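Haloacid dehalogenase/epoxide hydrolase family (Corynebacterium glutamicum ATCC 13032, PDB 2PR7) is an uncharacterised member of the haloacid dehalogenase-like hydrolase family that binds a calcium ion and is probably a metal-dependent hydrolase. Local coordinates at residues L5-D8 with V12-G15; D17-R22 with V115-F120; R24-A29 with R122-I127; V38-D43 with G68-E73. All blocks are in the same frame, centred on the assembly; numbering follows the deposited sequence. Where two conformers were deposited one is given.

Contact 1. Residues L5-D8 with V12-G15; sequences LIVD and VLDG. With CA (calcium ion), chain C; EDO (1,2-ethanediol), chain D.
The metal site at the C-terminal end of the central strand 4-7 forms here, where D8 and V7 meet V12 and L13 across a loop of three intervening residues. D8 OD2 binds the calcium ion at 2.2 Å, alongside the backbone carbonyl of A10 from within the loop, D99 OD1 and three waters, two of them with O 2.4 Å from the calcium ion. The D8 carboxylate reaches the ion because CG lies anti to the backbone nitrogen (chi1 -161°), which carries the group onward past the end of the strand. Its second oxygen, OD1, makes a hydrogen bond to a residue close by in the chain and a long, weak ion pair with K74. Behind the carboxylate, D8 CB rests against V12 CG2 at 3.8 Å. L13 points toward the strand end, with its CG 3.4 Å from D8 O, and crosses V7 at about a right angle; the very short V7 CG2 to L13 CD1 approach is doubtful, since V7 has a second conformer. The carbonyl O of L13 accepts a hydrogen bond of 2.8 Å from O2 of an ethanediol. D8 to L13 follow the first haloacid dehalogenase motif, except that A10, at the place of the usual second aspartate, keeps the carbonyl ligand but has no side-chain carboxylate; by family analogy D8 is probably the nucleophile. V12 and L13 cover D8 O, which has no polar partner in the model, while OD2 is committed to the hydrated calcium ion.

Contact 2. Residues D17-R22 with V115-F120; sequences DEDQRR and VYYQQF. With EDO (1,2-ethanediol), chain D.
R22 and F120 make the dense half of this contact. The R22 chain, bent at its third torsion, lies across the F120 ring: CB sits over the ring face 4.0 Å from the centroid, and farther out CZ comes to 3.3 Å from F120 CD1, which stands over the centre of the guanidinium. The two planes are 55° apart, so the ring meets the guanidinium face with a tilted rim and no flat stack forms. F120 is turned to receive R22 by holding CG anti to its backbone nitrogen (chi1 -172°). Salt bridges from NE to the C-terminal carboxylate of F137 and from NH1 to D121 fix the guanidinium, while W23 meets the phenylalanine edge-to-face. The D19 side is looser and bridged by water. D19 OD2 accepts from one water, 2.9 Å away, that also bonds Y117 OH, and from another that takes the F120 N-H at 2.8 Å. D19 and Y117 themselves stay 4.3 Å apart, between OD2 and OH. The tyrosine hydroxyl, in the plane of the F120 ring at its edge, is tied to W23 NE1. The arrangement joins the first turns of helix 17-32 to the turn, with Q119 as N-cap, that leads from edge strand 113-116 into helix 120-131, as suits the Rossmann-like alpha/beta core of haloacid dehalogenases.

Contact 3. Residues R24-A29 with R122-I127; sequences RNLLAA and RAVVEI. With EDO (1,2-ethanediol), chain D.
Two helical segments run in the same general direction and come nearest at L26 and V124, whose CA atoms are 8.4 Å apart, a spacing wide enough for a single layer of aliphatic side chains. L26 contributes the most to that layer of the three touching residues. With CG anti to the backbone nitrogen (chi1 -179°), the leucine reaches straight out toward the other helix, and its CD2 methyl does all the touching. That methyl lies 4.2 Å from V124 CG2 on one turn and 4.1 Å from I127 CG2 on the next, with I127 CD1 almost equally near, so the leucine end settles between residues three apart on the facing helix. L26 and I127 cross at a slant, and every approach is at ordinary van der Waals distance. No hydrogen bond spans the pair, and the three touching residues are buried.

Polar groups stay on the outer flanks. R122 NH1 forms a salt bridge to E126 OE2 at 3.0 Å, one helical turn along. On the other helix R24 NE donates 3.0 Å to O1 of an ethanediol, with an N-H...O angle of 146°, and NH2 adds a weak bond to the same oxygen; the diol also bonds Q20.

F120, V128 and L133 also touch L26, and F137 of the C-terminal tail touches N25, A29 and V124. Through A123 and E126, which meet V115, helix 120-131 rests on edge strand 113-116; it packs beside helix 17-32, which itself reaches the sheet where L27 touches L5 of strand 4-7.

Contact 4. Residues V38-D43 with G68-E73; sequences VILSND and GELGVE
N42 and E73, which with D43 and G68 bury the most surface, meet just beyond the end of strand 36-41. The amide of N42 comes at the root of E73 from across, with OD1 3.4 Å from E73 CB and the two side chains at about a right angle. It does not bond the carboxylate: N42 ND2 donates to the main-chain O of K74, the next residue. D43 and G68 supply the one hydrogen bond between the segments, G68 N to D43 O at 2.9 Å with an N-H...O angle of 149°; D43 N in turn bonds S67 OG, and its carboxylate takes the N-H of G45. Deeper in, L40 CD1 meets L70 CD1 at 4.0 Å, extending the core toward helix 67-70. K74 NZ also bonds L40 O. S41, at the strand end, touches D8, and K74, just after E73, makes a long, weak ion pair with it; these are the places where haloacid dehalogenases carry the serine or threonine of their second motif and the lysine of their third, consistent with the rim of such an active site.

From the N terminus, contact 1 closes first, folding the turn after strand 4-7 back on its end before helix 17-32 begins. That helix opens contacts 2 and 3, which close about 90 residues later against the C-terminal part; their segments alternate, so they cross, binding one helix to the turn after strand 113-116 and to helix 120-131. Contact 4, nested inside both of these long loops, joins strand 36-41 to helix 67-70 and the loop after it, on the opposite side of the chain's centre from contact 3. Contact 1 lies between: strands 4-7 and 36-41 are sheet neighbours, and G15 O meets Q20 NE2 of contact 2 at 2.9 Å.

Contact 1. Residues L5-D8 with V12-G15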
loop_
_atom_site.group_PDB
_atom_site.type_symbol
_atom_site.label_atom_id
_atom_site.label_comp_id
_atom_site.label_asym_id
_atom_site.label_seq_id
_atom_site.Cartn_x
_atom_site.Cartn_y
_atom_site.Cartn_z
ATOM N N LEU A 5 -3.349 -5.341 0.893
ATOM C CA LEU A 5 -3.291 -3.939 0.422
ATOM C C LEU A 5 -1.877 -3.428 0.585
ATOM O O LEU A 5 -1.385 -3.281 1.734
ATOM C CB LEU A 5 -4.275 -3.099 1.222
ATOM C CG LEU A 5 -4.304 -1.563 1.007
ATOM C CD1 LEU A 5 -4.536 -1.190 -0.472
ATOM C CD2 LEU A 5 -5.393 -0.957 1.905
ATOM N N ILE A 6 -1.273 -3.115 -0.566
ATOM C CA ILE A 6 0.124 -2.655 -0.661
ATOM C C ILE A 6 0.015 -1.179 -1.112
ATOM O O ILE A 6 -0.616 -0.899 -2.124
ATOM C CB ILE A 6 0.962 -3.470 -1.627
ATOM C CG1 ILE A 6 0.931 -4.981 -1.292
ATOM C CG2 ILE A 6 2.405 -2.876 -1.698
ATOM C CD1 ILE A 6 1.642 -5.871 -2.316
ATOM N N VAL A 7 0.517 -0.240 -0.317
ATOM C CA VAL A 7 0.392 1.188 -0.636
ATOM C C VAL A 7 1.725 1.896 -0.596
ATOM O O VAL A 7 2.602 1.502 0.151
ATOM C CB VAL A 7 -0.571 1.914 0.304
ATOM C CG1 VAL A 7 -1.887 1.089 0.509
ATOM C CG2 VAL A 7 0.061 2.201 1.627
ATOM N N ASP A 8 1.862 2.910 -1.443
ATOM C CA ASP A 8 3.052 3.743 -1.419
ATOM C C ASP A 8 2.916 4.692 -0.276
ATOM O O ASP A 8 1.832 4.866 0.281
ATOM C CB ASP A 8 3.302 4.491 -2.730
ATOM C CG ASP A 8 4.755 4.966 -2.851
ATOM O OD1 ASP A 8 5.604 4.746 -1.916
ATOM O OD2 ASP A 8 5.074 5.511 -3.856
ATOM N N VAL A 12 0.984 9.330 -1.549
ATOM C CA VAL A 12 -0.237 8.617 -1.247
ATOM C C VAL A 12 -0.646 8.880 0.193
ATOM O O VAL A 12 -1.775 9.325 0.444
ATOM C CB VAL A 12 -0.078 7.101 -1.531
ATOM C CG1 VAL A 12 -1.359 6.361 -1.099
ATOM C CG2 VAL A 12 0.305 6.811 -3.038
ATOM N N LEU A 13 0.255 8.629 1.152
ATOM C CA LEU A 13 -0.063 8.664 2.588
ATOM C C LEU A 13 0.470 9.901 3.261
ATOM O O LEU A 13 0.310 10.095 4.476
ATOM C CB LEU A 13 0.525 7.408 3.298
ATOM C CG LEU A 13 -0.027 6.049 2.829
ATOM C CD1 LEU A 13 0.748 4.865 3.498
ATOM C CD2 LEU A 13 -1.563 5.943 3.090
ATOM N N ASP A 14 1.155 10.776 2.522
ATOM C CA ASP A 14 1.762 11.947 3.132
ATOM C C ASP A 14 1.186 13.293 2.686
ATOM O O ASP A 14 1.897 14.302 2.691
ATOM C CB ASP A 14 3.252 11.935 2.886
ATOM C CG ASP A 14 3.594 12.075 1.458
ATOM O OD1 ASP A 14 2.745 11.929 0.543
ATOM O OD2 ASP A 14 4.794 12.387 1.206
ATOM N N GLY A 15 -0.097 13.297 2.325
ATOM C CA GLY A 15 -0.802 14.468 1.845
ATOM C C GLY A 15 -1.294 15.378 2.939
ATOM O O GLY A 15 -0.724 15.472 4.018
HETATM CA CA CA C . 4.882 7.542 -4.719
HETATM C C1 EDO D . -0.487 8.238 7.688
HETATM O O1 EDO D . -0.864 9.408 8.420
HETATM C C2 EDO D . -1.723 7.854 6.916
HETATM O O2 EDO D . -1.795 8.719 5.773
HETATM O O HOH W 1 7.232 8.162 -4.955
HETATM O O HOH W 2 5.901 9.939 -5.475
HETATM O O HOH W 3 5.147 6.278 -6.781
#

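Contact 2. Residues D17-R22 with V115-F120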
loop_
_atom_site.group_PDB
_atom_site.type_symbol
_atom_site.label_atom_id
_atom_site.label_comp_id
_atom_site.label_asym_id
_atom_site.label_seq_id
_atom_site.Cartn_x
_atom_site.Cartn_y
_atom_site.Cartn_z
ATOM N N ASP A 17 -3.730 16.936 5.924
ATOM C CA ASP A 17 -4.214 16.338 7.197
ATOM C C ASP A 17 -5.550 15.664 6.969
ATOM O O ASP A 17 -5.792 14.561 7.479
ATOM C CB ASP A 17 -4.320 17.354 8.337
ATOM C CG ASP A 17 -2.962 17.744 8.916
ATOM O OD1 ASP A 17 -1.956 17.028 8.684
ATOM O OD2 ASP A 17 -2.922 18.765 9.618
ATOM N N GLU A 18 -6.405 16.265 6.153
ATOM C CA GLU A 18 -7.668 15.606 5.785
ATOM C C GLU A 18 -7.415 14.256 5.116
ATOM O O GLU A 18 -8.040 13.259 5.481
ATOM C CB GLU A 18 -8.540 16.493 4.889
ATOM C CG GLU A 18 -9.834 15.851 4.542
ATOM C CD GLU A 18 -10.661 16.659 3.576
ATOM O OE1 GLU A 18 -10.180 17.695 3.068
ATOM O OE2 GLU A 18 -11.787 16.208 3.316
ATOM N N ASP A 19 -6.527 14.201 4.112
ATOM C CA ASP A 19 -6.276 12.983 3.362
ATOM C C ASP A 19 -5.692 11.929 4.288
ATOM O O ASP A 19 -6.033 10.771 4.179
ATOM C CB ASP A 19 -5.366 13.230 2.128
ATOM C CG ASP A 19 -6.142 13.792 0.899
ATOM O OD1 ASP A 19 -7.388 13.989 0.948
ATOM O OD2 ASP A 19 -5.479 14.037 -0.148
ATOM N N GLN A 20 -4.812 12.333 5.188
ATOM C CA GLN A 20 -4.190 11.377 6.097
ATOM C C GLN A 20 -5.213 10.817 7.065
ATOM O O GLN A 20 -5.196 9.629 7.385
ATOM C CB GLN A 20 -3.052 12.008 6.831
ATOM C CG GLN A 20 -1.890 12.403 5.889
ATOM C CD GLN A 20 -0.595 12.674 6.605
ATOM O OE1 GLN A 20 -0.212 11.970 7.550
ATOM N NE2 GLN A 20 0.137 13.673 6.110
ATOM N N ARG A 21 -6.125 11.659 7.557
ATOM C CA ARG A 21 -7.233 11.160 8.423
ATOM C C ARG A 21 -8.063 10.129 7.667
ATOM O O ARG A 21 -8.473 9.091 8.230
ATOM C CB ARG A 21 -8.115 12.296 8.961
ATOM C CG ARG A 21 -7.489 13.178 10.053
ATOM C CD ARG A 21 -8.488 14.161 10.676
ATOM N NE ARG A 21 -9.065 15.112 9.698
ATOM C CZ ARG A 21 -8.579 16.325 9.449
ATOM N NH1 ARG A 21 -7.465 16.755 10.029
ATOM N NH2 ARG A 21 -9.177 17.124 8.576
ATOM N N ARG A 22 -8.412 10.432 6.424
ATOM C CA ARG A 22 -9.174 9.513 5.574
ATOM C C ARG A 22 -8.448 8.173 5.350
ATOM O O ARG A 22 -9.016 7.109 5.495
ATOM C CB ARG A 22 -9.645 10.176 4.256
ATOM C CG ARG A 22 -10.619 11.277 4.445
ATOM C CD ARG A 22 -10.974 11.871 3.105
ATOM N NE ARG A 22 -11.880 11.019 2.327
ATOM C CZ ARG A 22 -12.343 11.363 1.130
ATOM N NH1 ARG A 22 -11.955 12.514 0.610
ATOM N NH2 ARG A 22 -13.163 10.563 0.446
ATOM N N VAL A 115 -4.314 -0.109 -8.549
ATOM C CA VAL A 115 -5.130 1.088 -8.400
ATOM C C VAL A 115 -4.229 2.285 -8.512
ATOM O O VAL A 115 -3.293 2.463 -7.692
ATOM C CB VAL A 115 -5.829 1.115 -7.051
ATOM C CG1 VAL A 115 -6.579 2.492 -6.831
ATOM C CG2 VAL A 115 -6.801 -0.079 -6.924
ATOM N N TYR A 116 -4.477 3.116 -9.540
ATOM C CA TYR A 116 -3.729 4.355 -9.736
ATOM C C TYR A 116 -4.263 5.461 -8.837
ATOM O O TYR A 116 -5.425 5.801 -8.886
ATOM C CB TYR A 116 -3.821 4.769 -11.185
ATOM C CG TYR A 116 -3.129 6.045 -11.553
ATOM C CD1 TYR A 116 -1.804 6.259 -11.227
ATOM C CD2 TYR A 116 -3.796 7.051 -12.233
ATOM C CE1 TYR A 116 -1.158 7.406 -11.584
ATOM C CE2 TYR A 116 -3.135 8.216 -12.613
ATOM C CZ TYR A 116 -1.802 8.381 -12.301
ATOM O OH TYR A 116 -1.102 9.536 -12.667
ATOM N N TYR A 117 -3.390 6.031 -8.006
ATOM C CA TYR A 117 -3.750 7.062 -7.040
ATOM C C TYR A 117 -3.404 8.411 -7.587
ATOM O O TYR A 117 -2.218 8.800 -7.676
ATOM C CB TYR A 117 -2.983 6.868 -5.749
ATOM C CG TYR A 117 -3.446 7.737 -4.606
ATOM C CD1 TYR A 117 -4.480 7.315 -3.779
ATOM C CD2 TYR A 117 -2.855 8.916 -4.321
ATOM C CE1 TYR A 117 -4.885 8.065 -2.737
ATOM C CE2 TYR A 117 -3.270 9.665 -3.273
ATOM C CZ TYR A 117 -4.295 9.216 -2.491
ATOM O OH TYR A 117 -4.736 9.946 -1.400
ATOM N N GLN A 118 -4.413 9.097 -8.065
ATOM C CA GLN A 118 -4.236 10.499 -8.440
ATOM C C GLN A 118 -5.011 11.411 -7.484
ATOM O O GLN A 118 -4.566 12.503 -7.174
ATOM C CB GLN A 118 -4.639 10.676 -9.907
ATOM C CG GLN A 118 -4.461 12.070 -10.464
ATOM C CD GLN A 118 -4.616 12.084 -12.006
ATOM O OE1 GLN A 118 -5.694 11.797 -12.496
ATOM N NE2 GLN A 118 -3.553 12.488 -12.754
ATOM N N GLN A 119 -6.181 10.988 -7.042
ATOM C CA GLN A 119 -6.929 11.761 -6.032
ATOM C C GLN A 119 -7.624 10.779 -5.149
ATOM O O GLN A 119 -8.095 9.741 -5.636
ATOM C CB GLN A 119 -7.915 12.747 -6.639
ATOM C CG GLN A 119 -8.989 12.185 -7.535
ATOM C CD GLN A 119 -10.349 12.921 -7.369
ATOM O OE1 GLN A 119 -11.424 12.334 -7.565
ATOM N NE2 GLN A 119 -10.293 14.208 -7.021
ATOM N N PHE A 120 -7.670 11.082 -3.852
ATOM C CA PHE A 120 -8.215 10.147 -2.891
ATOM C C PHE A 120 -9.632 9.745 -3.276
ATOM O O PHE A 120 -9.984 8.557 -3.229
ATOM C CB PHE A 120 -8.190 10.701 -1.443
ATOM C CG PHE A 120 -8.561 9.680 -0.407
ATOM C CD1 PHE A 120 -9.904 9.456 -0.060
ATOM C CD2 PHE A 120 -7.602 8.922 0.228
ATOM C CE1 PHE A 120 -10.265 8.443 0.876
ATOM C CE2 PHE A 120 -7.939 7.978 1.171
ATOM C CZ PHE A 120 -9.278 7.720 1.504
HETATM C C1 EDO D . -0.487 8.238 7.688
HETATM O O1 EDO D . -0.864 9.408 8.420
HETATM C C2 EDO D . -1.723 7.854 6.916
HETATM O O2 EDO D . -1.795 8.719 5.773
HETATM O O HOH W 4 -3.348 12.071 -0.627
HETATM O O HOH W 5 -6.521 13.508 -2.946
#

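Contact 3. Residues R24-A29 with R122-I127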
loop_
_atom_site.group_PDB
_atom_site.type_symbol
_atom_site.label_atom_id
_atom_site.label_comp_id
_atom_site.label_asym_id
_atom_site.label_seq_id
_atom_site.Cartn_x
_atom_site.Cartn_y
_atom_site.Cartn_z
ATOM N N ARG A 24 -6.189 6.900 7.400
ATOM C CA ARG A 24 -6.107 6.189 8.665
ATOM C C ARG A 24 -7.386 5.432 8.956
ATOM O O ARG A 24 -7.378 4.296 9.392
ATOM C CB ARG A 24 -5.747 7.124 9.804
ATOM C CG ARG A 24 -4.267 7.457 9.791
ATOM C CD ARG A 24 -3.890 8.352 10.905
ATOM N NE ARG A 24 -2.459 8.674 10.829
ATOM C CZ ARG A 24 -1.535 8.269 11.700
ATOM N NH1 ARG A 24 -1.866 7.553 12.779
ATOM N NH2 ARG A 24 -0.272 8.624 11.505
ATOM N N ASN A 25 -8.516 6.028 8.614
ATOM C CA ASN A 25 -9.782 5.390 8.801
ATOM C C ASN A 25 -9.939 4.211 7.815
ATOM O O ASN A 25 -10.449 3.154 8.199
ATOM C CB ASN A 25 -10.914 6.440 8.644
ATOM C CG ASN A 25 -12.254 5.866 8.864
ATOM O OD1 ASN A 25 -12.547 5.362 9.952
ATOM N ND2 ASN A 25 -13.104 5.918 7.838
ATOM N N LEU A 26 -9.527 4.401 6.600
ATOM C CA LEU A 26 -9.608 3.347 5.614
ATOM C C LEU A 26 -8.718 2.142 6.022
ATOM O O LEU A 26 -9.174 1.008 6.026
ATOM C CB LEU A 26 -9.188 3.886 4.253
ATOM C CG LEU A 26 -9.222 2.964 3.057
ATOM C CD1 LEU A 26 -10.648 2.433 2.855
ATOM C CD2 LEU A 26 -8.706 3.744 1.845
ATOM N N LEU A 27 -7.479 2.402 6.416
ATOM C CA LEU A 27 -6.559 1.343 6.830
ATOM C C LEU A 27 -7.080 0.653 8.061
ATOM O O LEU A 27 -6.893 -0.576 8.192
ATOM C CB LEU A 27 -5.143 1.873 7.047
ATOM C CG LEU A 27 -4.385 2.359 5.783
ATOM C CD1 LEU A 27 -3.170 3.174 6.208
ATOM C CD2 LEU A 27 -4.003 1.165 4.909
ATOM N N ALA A 28 -7.670 1.381 8.993
ATOM C CA ALA A 28 -8.243 0.747 10.171
ATOM C C ALA A 28 -9.387 -0.177 9.797
ATOM O O ALA A 28 -9.510 -1.296 10.349
ATOM C CB ALA A 28 -8.747 1.737 11.112
ATOM N N ALA A 29 -10.239 0.267 8.896
ATOM C CA ALA A 29 -11.323 -0.619 8.407
ATOM C C ALA A 29 -10.794 -1.853 7.702
ATOM O O ALA A 29 -11.331 -2.928 7.878
ATOM C CB ALA A 29 -12.327 0.162 7.506
ATOM N N ARG A 122 -11.220 9.378 -6.014
ATOM C CA ARG A 122 -11.343 8.392 -7.079
ATOM C C ARG A 122 -10.844 7.044 -6.588
ATOM O O ARG A 122 -11.516 6.041 -6.705
ATOM C CB ARG A 122 -10.544 8.818 -8.309
ATOM C CG ARG A 122 -10.833 7.982 -9.499
ATOM C CD ARG A 122 -10.219 8.519 -10.766
ATOM N NE ARG A 122 -10.608 7.644 -11.865
ATOM C CZ ARG A 122 -10.055 6.464 -12.091
ATOM N NH1 ARG A 122 -9.053 6.025 -11.336
ATOM N NH2 ARG A 122 -10.488 5.718 -13.088
ATOM N N ALA A 123 -9.664 7.025 -6.009
ATOM C CA ALA A 123 -9.054 5.783 -5.578
ATOM C C ALA A 123 -9.838 5.058 -4.474
ATOM O O ALA A 123 -9.872 3.836 -4.434
ATOM C CB ALA A 123 -7.569 6.021 -5.158
ATOM N N VAL A 124 -10.426 5.796 -3.537
ATOM C CA VAL A 124 -11.146 5.172 -2.445
ATOM C C VAL A 124 -12.311 4.292 -2.931
ATOM O O VAL A 124 -12.601 3.234 -2.346
ATOM C CB VAL A 124 -11.585 6.179 -1.345
ATOM C CG1 VAL A 124 -12.700 7.100 -1.841
ATOM C CG2 VAL A 124 -12.013 5.420 -0.091
ATOM N N VAL A 125 -12.988 4.725 -3.969
ATOM C CA VAL A 125 -14.097 3.938 -4.532
ATOM C C VAL A 125 -13.618 2.536 -4.910
ATOM O O VAL A 125 -14.269 1.533 -4.606
ATOM C CB VAL A 125 -14.677 4.641 -5.786
ATOM C CG1 VAL A 125 -15.695 3.761 -6.498
ATOM C CG2 VAL A 125 -15.332 5.904 -5.392
ATOM N N GLU A 126 -12.480 2.476 -5.616
ATOM C CA GLU A 126 -11.868 1.238 -6.028
ATOM C C GLU A 126 -11.456 0.407 -4.834
ATOM O O GLU A 126 -11.665 -0.792 -4.798
ATOM C CB GLU A 126 -10.667 1.508 -6.931
ATOM C CG GLU A 126 -11.046 2.371 -8.135
ATOM C CD GLU A 126 -9.915 2.520 -9.103
ATOM O OE1 GLU A 126 -9.177 1.532 -9.305
ATOM O OE2 GLU A 126 -9.760 3.635 -9.641
ATOM N N ILE A 127 -10.806 1.029 -3.851
ATOM C CA ILE A 127 -10.278 0.263 -2.754
ATOM C C ILE A 127 -11.418 -0.366 -1.985
ATOM O O ILE A 127 -11.398 -1.522 -1.632
ATOM C CB ILE A 127 -9.360 1.156 -1.849
ATOM C CG1 ILE A 127 -8.131 1.620 -2.635
ATOM C CG2 ILE A 127 -8.969 0.390 -0.583
ATOM C CD1 ILE A 127 -7.403 2.842 -1.993
HETATM C C1 EDO D . -0.487 8.238 7.688
HETATM O O1 EDO D . -0.864 9.408 8.420
HETATM C C2 EDO D . -1.723 7.854 6.916
HETATM O O2 EDO D . -1.795 8.719 5.773
#

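Contact 4. Residues V38-D43 with G68-E73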
loop_
_atom_site.group_PDB
_atom_site.type_symbol
_atom_site.label_atom_id
_atom_site.label_comp_id
_atom_site.label_asym_id
_atom_site.label_seq_id
_atom_site.Cartn_x
_atom_site.Cartn_y
_atom_site.Cartn_z
ATOM N N VAL A 38 0.673 -3.407 3.750
ATOM C CA VAL A 38 2.103 -3.148 3.605
ATOM C C VAL A 38 2.312 -1.807 2.929
ATOM O O VAL A 38 1.630 -1.493 1.950
ATOM C CB VAL A 38 2.809 -4.218 2.746
ATOM C CG1 VAL A 38 4.319 -3.956 2.718
ATOM C CG2 VAL A 38 2.562 -5.544 3.276
ATOM N N ILE A 39 3.244 -1.012 3.441
ATOM C CA ILE A 39 3.732 0.159 2.736
ATOM C C ILE A 39 4.956 -0.319 1.984
ATOM O O ILE A 39 5.880 -0.887 2.585
ATOM C CB ILE A 39 4.116 1.321 3.681
ATOM C CG1 ILE A 39 2.864 1.879 4.365
ATOM C CG2 ILE A 39 4.869 2.405 2.914
ATOM C CD1 ILE A 39 3.091 2.941 5.400
ATOM N N LEU A 40 4.927 -0.131 0.669
ATOM C CA LEU A 40 6.057 -0.486 -0.212
ATOM C C LEU A 40 6.479 0.807 -0.848
ATOM O O LEU A 40 5.770 1.372 -1.701
ATOM C CB LEU A 40 5.717 -1.512 -1.282
ATOM C CG LEU A 40 6.819 -1.967 -2.247
ATOM C CD1 LEU A 40 7.943 -2.697 -1.484
ATOM C CD2 LEU A 40 6.232 -2.825 -3.333
ATOM N N SER A 41 7.642 1.298 -0.429
ATOM C CA SER A 41 8.084 2.606 -0.841
ATOM C C SER A 41 9.469 2.570 -1.498
ATOM O O SER A 41 10.389 1.929 -0.961
ATOM C CB SER A 41 8.138 3.482 0.405
ATOM O OG SER A 41 8.712 4.755 0.173
ATOM N N ASN A 42 9.637 3.321 -2.589
ATOM C CA ASN A 42 10.945 3.514 -3.185
ATOM C C ASN A 42 11.537 4.699 -2.420
ATOM O O ASN A 42 11.171 5.834 -2.690
ATOM C CB ASN A 42 10.864 3.842 -4.672
ATOM C CG ASN A 42 10.676 2.593 -5.552
ATOM O OD1 ASN A 42 10.586 1.473 -5.062
ATOM N ND2 ASN A 42 10.628 2.792 -6.877
ATOM N N ASP A 43 12.445 4.425 -1.495
ATOM C CA ASP A 43 12.929 5.412 -0.530
ATOM C C ASP A 43 14.269 4.844 -0.062
ATOM O O ASP A 43 14.422 3.624 0.011
ATOM C CB ASP A 43 11.986 5.554 0.662
ATOM C CG ASP A 43 12.429 6.656 1.638
ATOM O OD1 ASP A 43 11.954 7.816 1.496
ATOM O OD2 ASP A 43 13.256 6.427 2.537
ATOM N N GLY A 68 15.541 1.002 -0.400
ATOM C CA GLY A 68 16.946 1.160 -0.031
ATOM C C GLY A 68 17.435 0.093 0.935
ATOM O O GLY A 68 18.640 -0.066 1.124
ATOM N N GLU A 69 16.503 -0.562 1.615
ATOM C CA GLU A 69 16.778 -1.638 2.559
ATOM C C GLU A 69 16.584 -3.002 1.899
ATOM O O GLU A 69 17.247 -3.954 2.257
ATOM C CB GLU A 69 15.883 -1.483 3.801
ATOM C CG GLU A 69 16.107 -0.184 4.556
ATOM C CD GLU A 69 15.128 0.069 5.682
ATOM O OE1 GLU A 69 14.275 -0.816 6.000
ATOM O OE2 GLU A 69 15.213 1.174 6.270
ATOM N N LEU A 70 15.669 -3.085 0.936
ATOM C CA LEU A 70 15.390 -4.325 0.233
ATOM C C LEU A 70 16.432 -4.673 -0.796
ATOM O O LEU A 70 16.683 -5.831 -1.053
ATOM C CB LEU A 70 14.073 -4.248 -0.497
ATOM C CG LEU A 70 12.773 -4.214 0.276
ATOM C CD1 LEU A 70 11.614 -4.032 -0.728
ATOM C CD2 LEU A 70 12.609 -5.512 1.092
ATOM N N GLY A 71 17.027 -3.687 -1.414
ATOM C CA GLY A 71 17.875 -3.959 -2.568
ATOM C C GLY A 71 17.139 -4.121 -3.891
ATOM O O GLY A 71 17.772 -4.403 -4.905
ATOM N N VAL A 72 15.819 -3.930 -3.894
ATOM C CA VAL A 72 15.008 -3.964 -5.135
ATOM C C VAL A 72 14.014 -2.832 -5.044
ATOM O O VAL A 72 13.715 -2.367 -3.943
ATOM C CB VAL A 72 14.262 -5.310 -5.311
ATOM C CG1 VAL A 72 15.253 -6.426 -5.568
ATOM C CG2 VAL A 72 13.375 -5.629 -4.100
ATOM N N GLU A 73 13.514 -2.361 -6.185
ATOM C CA GLU A 73 12.597 -1.254 -6.191
ATOM C C GLU A 73 11.418 -1.504 -7.139
ATOM O O GLU A 73 11.515 -2.261 -8.089
ATOM C CB GLU A 73 13.292 0.049 -6.568
ATOM C CG GLU A 73 13.949 0.057 -7.905
ATOM C CD GLU A 73 14.860 1.284 -8.096
ATOM O OE1 GLU A 73 15.045 2.089 -7.156
ATOM O OE2 GLU A 73 15.410 1.428 -9.206
#